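Local coordinates for protein glucosamine-6-phosphate deaminase (Thermotoga maritima, PDB 1J5X) that is a member of the SIS-domain family, built on parallel beta sheets flanked by helices in the three-layer alpha-beta-alpha manner, at residues Thr69-Phe74 / Ile80-Ile85; Val122-Asn127 / Glu144-Leu149; Leu171-Asp176 / Asn181-Phe186. All blocks are in the same frame, centred on the assembly; numbering follows the deposited sequence.

How the contacts relate
The contacts follow one another along the chain, each closing before the next opens. Contacts 1 and 2 belong to the five-stranded parallel sheet of the SIS domain and involve its two outermost strands: contact 1 packs helix 62-78 on strand 81-86, contact 2 ties helix 114-125 to the approach to strand 147-150. Their centres are about 18 Å apart, and they do not touch. Contact 3 lies where helix 162-179 hands over to helix 184-205. Its centre is about 16 Å from that of contact 1, which it touches by packing and by a probable hydrogen bond between Y73 and D176, and about 25 Å from that of contact 2. Contacts 1 and 2 thus sit at the two edges of the sheet.

Contact 1 (Thr69-Phe74 / Ile80-Ile85); sequences TISYYF and IRTKAI
In T82 and S71 the hydroxyl sits between the backbone N and the carbonyl carbon (chi1 66° and 69°), and both side chains point across the contact toward each other's segment. For T82 this rotation carries OG1 to the helix, where it donates a hydrogen bond of 2.9 Å to O of S71. The donor stands above the carbonyl plane, 55° out of it, so it comes in over the peptide. The same rotation sends CG2 of T82 to CB of F74, 3.9 Å away; threonine thus serves a polar and an apolar neighbour at once. OG of S71 is hydrogen-bonded to O of L68 in its own helix, and this small side chain lets the strand come close, with OG 3.7 Å from CB of A84. At the end of the contact I80 lies beside F74, its CD1 4.2 Å from CD2 at the ring edge. Over these short segments helix 69-74 and strand 81-85 run antiparallel, axes 7.7 Å apart, as in a beta-alpha-beta unit (here 54-59, 62-78, 81-86). Helix 62-78 packs on strands 81-86 and 54-59, where the F74 ring meets F57 edge-to-face, and on another side meets helix 162-179 through I70.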
loop_
_atom_site.group_PDB
_atom_site.type_symbol
_atom_site.label_atom_id
_atom_site.label_comp_id
_atom_site.label_asym_id
_atom_site.label_seq_id
_atom_site.Cartn_x
_atom_site.Cartn_y
_atom_site.Cartn_z
ATOM N N THR A 69 6.176 2.149 -0.800
ATOM C CA THR A 69 5.409 3.392 -0.704
ATOM C C THR A 69 6.001 4.360 0.314
ATOM O O THR A 69 6.204 5.544 0.001
ATOM C CB THR A 69 3.953 3.100 -0.339
ATOM O OG1 THR A 69 3.435 2.133 -1.286
ATOM C CG2 THR A 69 3.097 4.437 -0.475
ATOM N N ILE A 70 6.342 3.876 1.522
ATOM C CA ILE A 70 6.877 4.807 2.491
ATOM C C ILE A 70 8.300 5.250 2.141
ATOM O O ILE A 70 8.680 6.396 2.418
ATOM C CB ILE A 70 6.729 4.220 3.944
ATOM C CG1 ILE A 70 7.124 5.265 5.014
ATOM C CG2 ILE A 70 7.564 2.944 4.076
ATOM C CD1 ILE A 70 6.217 6.577 4.958
ATOM N N SER A 71 9.088 4.394 1.472
ATOM C CA SER A 71 10.469 4.760 1.099
ATOM C C SER A 71 10.422 6.039 0.203
ATOM O O SER A 71 11.240 6.984 0.368
ATOM C CB SER A 71 11.196 3.615 0.353
ATOM O OG SER A 71 10.701 3.350 -0.952
ATOM N N TYR A 72 9.476 6.083 -0.720
ATOM C CA TYR A 72 9.394 7.297 -1.583
ATOM C C TYR A 72 9.104 8.512 -0.692
ATOM O O TYR A 72 9.720 9.582 -0.825
ATOM C CB TYR A 72 8.238 7.264 -2.589
ATOM C CG TYR A 72 8.413 6.416 -3.827
ATOM C CD1 TYR A 72 9.161 6.867 -4.897
ATOM C CD2 TYR A 72 7.798 5.187 -3.929
ATOM C CE1 TYR A 72 9.301 6.103 -6.056
ATOM C CE2 TYR A 72 7.913 4.428 -5.047
ATOM C CZ TYR A 72 8.666 4.882 -6.120
ATOM O OH TYR A 72 8.768 4.121 -7.261
ATOM N N TYR A 73 8.112 8.381 0.191
ATOM C CA TYR A 73 7.734 9.511 1.038
ATOM C C TYR A 73 8.844 9.983 1.972
ATOM O O TYR A 73 9.037 11.203 2.187
ATOM C CB TYR A 73 6.479 9.162 1.830
ATOM C CG TYR A 73 5.747 10.376 2.377
ATOM C CD1 TYR A 73 5.078 11.254 1.524
ATOM C CD2 TYR A 73 5.761 10.665 3.731
ATOM C CE1 TYR A 73 4.441 12.402 2.011
ATOM C CE2 TYR A 73 5.119 11.798 4.234
ATOM C CZ TYR A 73 4.466 12.677 3.376
ATOM O OH TYR A 73 3.900 13.844 3.847
ATOM N N PHE A 74 9.543 9.044 2.588
ATOM C CA PHE A 74 10.670 9.427 3.456
ATOM C C PHE A 74 11.756 10.201 2.723
ATOM O O PHE A 74 12.274 11.216 3.226
ATOM C CB PHE A 74 11.335 8.206 4.091
ATOM C CG PHE A 74 10.858 7.961 5.474
ATOM C CD1 PHE A 74 9.526 7.644 5.702
ATOM C CD2 PHE A 74 11.750 8.011 6.557
ATOM C CE1 PHE A 74 9.080 7.374 6.981
ATOM C CE2 PHE A 74 11.316 7.745 7.854
ATOM C CZ PHE A 74 9.992 7.428 8.072
ATOM N N ILE A 80 16.568 12.101 2.526
ATOM C CA ILE A 80 17.628 11.159 2.883
ATOM C C ILE A 80 17.550 10.049 1.853
ATOM O O ILE A 80 16.519 9.873 1.227
ATOM C CB ILE A 80 17.358 10.581 4.289
ATOM C CG1 ILE A 80 15.980 9.920 4.313
ATOM C CG2 ILE A 80 17.332 11.703 5.314
ATOM C CD1 ILE A 80 15.584 9.412 5.674
ATOM N N ARG A 81 18.629 9.324 1.650
ATOM C CA ARG A 81 18.631 8.254 0.685
ATOM C C ARG A 81 17.798 7.080 1.263
ATOM O O ARG A 81 17.993 6.756 2.426
ATOM C CB ARG A 81 20.068 7.785 0.445
ATOM C CG ARG A 81 20.959 8.867 -0.238
ATOM C CD ARG A 81 22.462 8.484 -0.226
ATOM N NE ARG A 81 23.017 8.514 1.131
ATOM C CZ ARG A 81 23.963 7.694 1.599
ATOM N NH1 ARG A 81 24.497 6.743 0.825
ATOM N NH2 ARG A 81 24.368 7.815 2.868
ATOM N N THR A 82 16.899 6.508 0.475
ATOM C CA THR A 82 16.121 5.314 0.968
ATOM C C THR A 82 16.183 4.176 -0.027
ATOM O O THR A 82 16.432 4.394 -1.198
ATOM C CB THR A 82 14.617 5.638 1.206
ATOM O OG1 THR A 82 13.962 5.955 -0.041
ATOM C CG2 THR A 82 14.478 6.824 2.191
ATOM N N LYS A 83 15.946 2.936 0.418
ATOM C CA LYS A 83 15.903 1.800 -0.490
ATOM C C LYS A 83 14.776 0.913 0.085
ATOM O O LYS A 83 14.619 0.826 1.291
ATOM C CB LYS A 83 17.196 0.937 -0.505
ATOM C CG LYS A 83 18.443 1.572 -1.041
ATOM C CD LYS A 83 19.555 0.503 -1.180
ATOM C CE LYS A 83 19.136 -0.653 -2.114
ATOM N NZ LYS A 83 20.213 -1.773 -2.243
ATOM N N ALA A 84 13.955 0.371 -0.796
ATOM C CA ALA A 84 12.885 -0.587 -0.379
ATOM C C ALA A 84 13.434 -1.899 -0.985
ATOM O O ALA A 84 13.848 -1.935 -2.186
ATOM C CB ALA A 84 11.569 -0.217 -1.030
ATOM N N ILE A 85 13.452 -2.975 -0.180
ATOM C CA ILE A 85 14.019 -4.249 -0.652
ATOM C C ILE A 85 13.138 -5.417 -0.210
ATOM O O ILE A 85 12.716 -5.462 0.965
ATOM C CB ILE A 85 15.421 -4.512 0.015
ATOM C CG1 ILE A 85 16.304 -3.237 -0.116
ATOM C CG2 ILE A 85 16.120 -5.777 -0.614
ATOM C CD1 ILE A 85 17.578 -3.201 0.766
#

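Contact 2 (Val122-Asn127 / Glu144-Leu149); sequences VLKKRN and ESDLPL
One hydrogen bond carries the contact between K124 and E144: NZ of K124 donates to O of E144 at 2.7 Å. The ammonium approaches in the carbonyl plane with a C=O...N angle of 155°. That oxygen belongs to the last turn of helix 140-144, and it also receives ND2 of N120, one helical turn before K124, so two side chains of helix 114-125 grip the same acceptor. A lysine suits the place because its charge probably interacts well with the negative end of the helix dipole, and its long chain, bent at chi3 (78°), can span the gap between segments.

The apolar part of that chain makes the van der Waals contacts. The lysine chain and D146 run alongside each other in opposite senses, CE of K124 lying 3.6 Å from OD1 of D146 and CG 3.8 Å from OD2.

Charge adds a longer-range component. NZ of K124 and OD1 of D146 are 4.5 Å apart, too far for a salt bridge, though the opposite charges probably still attract. The aspartate has a stronger partner in the backbone N of T130, which OD2 accepts, while the carboxylate of E144 pairs with R140.

Just beyond K124 the helix closes in a Schellman motif, with N127 at positive phi as its C-prime residue, a place where asparagine is well tolerated. The whole arrangement belongs to the alternating strands and helices of a Rossmann-like parallel fold: helix 114-125 leads into strand 128-134, and helix 140-144 into strand 147-150 at one edge of the sheet.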
loop_
_atom_site.group_PDB
_atom_site.type_symbol
_atom_site.label_atom_id
_atom_site.label_comp_id
_atom_site.label_asym_id
_atom_site.label_seq_id
_atom_site.Cartn_x
_atom_site.Cartn_y
_atom_site.Cartn_z
ATOM N N VAL A 122 20.620 -10.639 9.456
ATOM C CA VAL A 122 21.656 -10.192 8.533
ATOM C C VAL A 122 21.927 -8.680 8.751
ATOM O O VAL A 122 23.085 -8.242 8.822
ATOM C CB VAL A 122 21.163 -10.413 7.052
ATOM C CG1 VAL A 122 21.983 -9.532 6.071
ATOM C CG2 VAL A 122 21.302 -11.883 6.661
ATOM N N LEU A 123 20.875 -7.875 8.858
ATOM C CA LEU A 123 21.096 -6.422 8.979
ATOM C C LEU A 123 21.752 -6.081 10.296
ATOM O O LEU A 123 22.638 -5.210 10.353
ATOM C CB LEU A 123 19.779 -5.639 8.838
ATOM C CG LEU A 123 19.293 -5.691 7.391
ATOM C CD1 LEU A 123 17.777 -5.381 7.292
ATOM C CD2 LEU A 123 20.118 -4.645 6.573
ATOM N N LYS A 124 21.347 -6.783 11.344
ATOM C CA LYS A 124 21.924 -6.506 12.659
ATOM C C LYS A 124 23.392 -6.878 12.676
ATOM O O LYS A 124 24.192 -6.192 13.284
ATOM C CB LYS A 124 21.166 -7.271 13.758
ATOM C CG LYS A 124 19.857 -6.574 14.210
ATOM C CD LYS A 124 18.954 -7.479 15.058
ATOM C CE LYS A 124 19.430 -7.607 16.480
ATOM N NZ LYS A 124 18.639 -8.685 17.213
ATOM N N LYS A 125 23.746 -7.961 12.003
ATOM C CA LYS A 125 25.133 -8.381 11.936
ATOM C C LYS A 125 25.950 -7.470 11.035
ATOM O O LYS A 125 27.180 -7.514 11.079
ATOM C CB LYS A 125 25.247 -9.821 11.460
ATOM C CG LYS A 125 24.724 -10.832 12.475
ATOM C CD LYS A 125 24.737 -12.225 11.889
ATOM C CE LYS A 125 24.187 -13.299 12.855
ATOM N NZ LYS A 125 24.204 -14.613 12.119
ATOM N N ARG A 126 25.284 -6.642 10.235
ATOM C CA ARG A 126 25.959 -5.677 9.368
ATOM C C ARG A 126 25.890 -4.245 9.923
ATOM O O ARG A 126 25.908 -3.286 9.180
ATOM C CB ARG A 126 25.362 -5.677 7.952
ATOM C CG ARG A 126 25.671 -6.924 7.137
ATOM C CD ARG A 126 25.458 -6.614 5.647
ATOM N NE ARG A 126 25.347 -7.813 4.809
ATOM C CZ ARG A 126 25.282 -7.813 3.471
ATOM N NH1 ARG A 126 25.320 -6.672 2.784
ATOM N NH2 ARG A 126 25.183 -8.960 2.811
ATOM N N ASN A 127 25.776 -4.096 11.228
ATOM C CA ASN A 127 25.750 -2.756 11.811
ATOM C C ASN A 127 24.578 -1.877 11.412
ATOM O O ASN A 127 24.701 -0.649 11.333
ATOM C CB ASN A 127 27.081 -2.011 11.512
ATOM C CG ASN A 127 27.220 -0.670 12.297
ATOM O OD1 ASN A 127 27.748 0.378 11.629
ATOM N ND2 ASN A 127 26.876 -0.598 13.492
ATOM N N GLU A 144 12.924 -9.619 18.465
ATOM C CA GLU A 144 14.294 -9.663 17.885
ATOM C C GLU A 144 14.805 -8.399 17.194
ATOM O O GLU A 144 16.004 -8.295 16.896
ATOM C CB GLU A 144 14.372 -10.845 16.931
ATOM C CG GLU A 144 14.400 -12.203 17.704
ATOM C CD GLU A 144 14.048 -13.399 16.828
ATOM O OE1 GLU A 144 14.519 -13.454 15.673
ATOM O OE2 GLU A 144 13.289 -14.318 17.292
ATOM N N SER A 145 13.908 -7.455 16.950
ATOM C CA SER A 145 14.337 -6.220 16.306
ATOM C C SER A 145 14.933 -5.354 17.409
ATOM O O SER A 145 14.641 -5.557 18.603
ATOM C CB SER A 145 13.143 -5.524 15.653
ATOM O OG SER A 145 12.116 -5.178 16.604
ATOM N N ASP A 146 15.773 -4.394 17.038
ATOM C CA ASP A 146 16.361 -3.497 18.003
ATOM C C ASP A 146 15.352 -2.539 18.627
ATOM O O ASP A 146 15.455 -2.208 19.815
ATOM C CB ASP A 146 17.453 -2.642 17.354
ATOM C CG ASP A 146 18.673 -3.436 16.969
ATOM O OD1 ASP A 146 19.122 -4.256 17.787
ATOM O OD2 ASP A 146 19.204 -3.244 15.856
ATOM N N LEU A 147 14.369 -2.107 17.831
ATOM C CA LEU A 147 13.384 -1.115 18.245
ATOM C C LEU A 147 12.026 -1.574 17.715
ATOM O O LEU A 147 11.631 -1.289 16.563
ATOM C CB LEU A 147 13.740 0.261 17.616
ATOM C CG LEU A 147 15.058 0.931 18.042
ATOM C CD1 LEU A 147 15.392 2.097 17.117
ATOM C CD2 LEU A 147 14.943 1.421 19.467
ATOM N N PRO A 148 11.307 -2.349 18.518
ATOM C CA PRO A 148 10.004 -2.812 18.059
ATOM C C PRO A 148 8.990 -1.687 18.051
ATOM O O PRO A 148 9.049 -0.793 18.878
ATOM C CB PRO A 148 9.651 -3.915 19.076
ATOM C CG PRO A 148 10.365 -3.428 20.320
ATOM C CD PRO A 148 11.700 -2.990 19.797
ATOM N N LEU A 149 8.071 -1.729 17.105
ATOM C CA LEU A 149 7.030 -0.722 17.000
ATOM C C LEU A 149 5.798 -1.534 16.692
ATOM O O LEU A 149 5.508 -1.836 15.534
ATOM C CB LEU A 149 7.329 0.252 15.830
ATOM C CG LEU A 149 6.209 1.258 15.517
ATOM C CD1 LEU A 149 5.653 1.842 16.827
ATOM C CD2 LEU A 149 6.748 2.371 14.597
#

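Contact 3 (Leu171-Asp176 / Asn181-Phe186); sequences LMFLAD and NSTERF
A tight helix-loop-helix connection brings D176, near the end of helix 162-179, against N181 in the connecting loop and F186 in the first turn of helix 184-205. Two hydrogen bonds clamp the turn. The backbone N of N181 donates to the backbone O of D176 at 2.9 Å, and its side-chain ND2 donates to OD1 of D176 at 3.0 Å. The second is nearly straight (168°) and meets OD1 on the anti side of the carboxylate; OD1 lies close to the amide plane of N181, although the carboxylate itself is turned well out of it. Asparagine suits this place because its short amide can reach the carboxylate while its backbone N holds the helix carbonyl. The other oxygen, OD2, is hydrogen-bonded to OH of Y73 on helix 62-78, so the buried carboxylate is gripped from more than one element. S182 forms an ST turn, its OG accepting from the backbone N of E184.

Aromatic and aliphatic groups pack beside this polar clamp. With CG of F173 anti to the backbone N (chi1 -178°), the ring reaches T183, whose CG2 lies over one face in a CH-pi contact, 4.1 Å from the ring centroid. The branched threonine also brings CB to 3.5 Å from CE2 of F173, while its OG1 accepts from K177 NZ. The F186 ring packs against both F173 and M172, a selenomethionine, with CB of F173 over one of its faces. The two rings meet obliquely, planes at 59° and centroids 5.9 Å apart, while CB of M172 packs against CZ of F186. At the edge of the F186 ring, near its plane, OD2 of D176 comes to 3.2 Å from CE2, where the slightly positive ring hydrogens probably welcome the carboxylate.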
loop_
_atom_site.group_PDB
_atom_site.type_symbol
_atom_site.label_atom_id
_atom_site.label_comp_id
_atom_site.label_asym_id
_atom_site.label_seq_id
_atom_site.Cartn_x
_atom_site.Cartn_y
_atom_site.Cartn_z
ATOM N N LEU A 171 3.548 6.084 9.493
ATOM C CA LEU A 171 4.923 6.359 9.145
ATOM C C LEU A 171 4.987 7.659 8.328
ATOM O O LEU A 171 5.963 8.330 8.469
ATOM C CB LEU A 171 5.561 5.190 8.358
ATOM C CG LEU A 171 5.565 3.854 9.123
ATOM C CD1 LEU A 171 6.235 2.753 8.270
ATOM C CD2 LEU A 171 6.247 4.047 10.430
HETATM N N MSE A 172 3.981 7.970 7.503
HETATM C CA MSE A 172 4.049 9.263 6.753
HETATM C C MSE A 172 4.006 10.382 7.799
HETATM O O MSE A 172 4.787 11.348 7.776
HETATM C CB MSE A 172 2.870 9.371 5.824
HETATM C CG MSE A 172 2.991 8.401 4.684
HETATM SE SE MSE A 172 1.466 8.540 3.467
HETATM C CE MSE A 172 1.986 10.159 2.486
ATOM N N PHE A 173 3.062 10.266 8.728
ATOM C CA PHE A 173 2.924 11.280 9.795
ATOM C C PHE A 173 4.208 11.417 10.596
ATOM O O PHE A 173 4.693 12.537 10.877
ATOM C CB PHE A 173 1.682 10.906 10.657
ATOM C CG PHE A 173 1.373 11.875 11.783
ATOM C CD1 PHE A 173 2.077 11.822 12.971
ATOM C CD2 PHE A 173 0.363 12.797 11.647
ATOM C CE1 PHE A 173 1.781 12.676 14.038
ATOM C CE2 PHE A 173 0.048 13.680 12.738
ATOM C CZ PHE A 173 0.760 13.601 13.905
ATOM N N LEU A 174 4.792 10.298 10.974
ATOM C CA LEU A 174 6.066 10.303 11.703
ATOM C C LEU A 174 7.209 11.009 10.909
ATOM O O LEU A 174 8.050 11.770 11.464
ATOM C CB LEU A 174 6.470 8.850 11.995
ATOM C CG LEU A 174 7.777 8.584 12.753
ATOM C CD1 LEU A 174 7.868 7.180 13.283
ATOM C CD2 LEU A 174 8.876 8.724 11.816
ATOM N N ALA A 175 7.272 10.740 9.615
ATOM C CA ALA A 175 8.329 11.392 8.828
ATOM C C ALA A 175 8.155 12.915 8.844
ATOM O O ALA A 175 9.149 13.663 9.012
ATOM C CB ALA A 175 8.268 10.927 7.368
ATOM N N ASP A 176 6.921 13.369 8.656
ATOM C CA ASP A 176 6.719 14.805 8.640
ATOM C C ASP A 176 7.032 15.396 10.019
ATOM O O ASP A 176 7.600 16.492 10.123
ATOM C CB ASP A 176 5.316 15.152 8.227
ATOM C CG ASP A 176 5.110 15.024 6.716
ATOM O OD1 ASP A 176 5.986 15.539 5.949
ATOM O OD2 ASP A 176 4.097 14.438 6.285
ATOM N N ASN A 181 7.625 19.346 9.469
ATOM C CA ASN A 181 6.543 19.738 8.560
ATOM C C ASN A 181 5.199 19.707 9.236
ATOM O O ASN A 181 4.993 18.954 10.206
ATOM C CB ASN A 181 6.450 18.832 7.324
ATOM C CG ASN A 181 7.721 18.820 6.542
ATOM O OD1 ASN A 181 8.422 19.849 6.470
ATOM N ND2 ASN A 181 8.030 17.698 5.941
ATOM N N SER A 182 4.261 20.507 8.727
ATOM C CA SER A 182 2.927 20.549 9.317
ATOM C C SER A 182 2.192 19.241 9.047
ATOM O O SER A 182 2.222 18.729 7.934
ATOM C CB SER A 182 2.066 21.664 8.703
ATOM O OG SER A 182 0.752 21.559 9.240
ATOM N N THR A 183 1.503 18.705 10.052
ATOM C CA THR A 183 0.784 17.469 9.799
ATOM C C THR A 183 -0.703 17.727 9.805
ATOM O O THR A 183 -1.533 16.788 9.814
ATOM C CB THR A 183 1.160 16.425 10.894
ATOM O OG1 THR A 183 1.070 17.028 12.192
ATOM C CG2 THR A 183 2.556 15.909 10.664
ATOM N N GLU A 184 -1.105 19.006 9.794
ATOM C CA GLU A 184 -2.535 19.226 9.858
ATOM C C GLU A 184 -3.370 18.581 8.751
ATOM O O GLU A 184 -4.502 18.203 9.027
ATOM C CB GLU A 184 -2.890 20.733 9.977
ATOM C CG GLU A 184 -2.656 21.525 8.745
ATOM C CD GLU A 184 -3.025 23.022 8.957
ATOM O OE1 GLU A 184 -3.150 23.431 10.131
ATOM O OE2 GLU A 184 -3.173 23.735 7.943
ATOM N N ARG A 185 -2.857 18.428 7.520
ATOM C CA ARG A 185 -3.664 17.815 6.504
ATOM C C ARG A 185 -4.006 16.325 6.737
ATOM O O ARG A 185 -4.964 15.827 6.164
ATOM C CB ARG A 185 -3.038 17.956 5.122
ATOM C CG ARG A 185 -3.375 19.347 4.520
ATOM C CD ARG A 185 -4.574 19.209 3.525
ATOM N NE ARG A 185 -4.063 19.233 2.184
ATOM C CZ ARG A 185 -4.683 18.910 1.058
ATOM N NH1 ARG A 185 -5.937 18.475 0.979
ATOM N NH2 ARG A 185 -3.995 19.091 -0.038
ATOM N N PHE A 186 -3.255 15.662 7.583
ATOM C CA PHE A 186 -3.577 14.224 7.831
ATOM C C PHE A 186 -4.925 14.157 8.601
ATOM O O PHE A 186 -5.712 13.261 8.364
ATOM C CB PHE A 186 -2.447 13.573 8.637
ATOM C CG PHE A 186 -1.216 13.274 7.827
ATOM C CD1 PHE A 186 -1.198 12.248 6.849
ATOM C CD2 PHE A 186 -0.028 13.997 8.058
ATOM C CE1 PHE A 186 -0.025 11.937 6.122
ATOM C CE2 PHE A 186 1.131 13.705 7.351
ATOM C CZ PHE A 186 1.166 12.684 6.380
#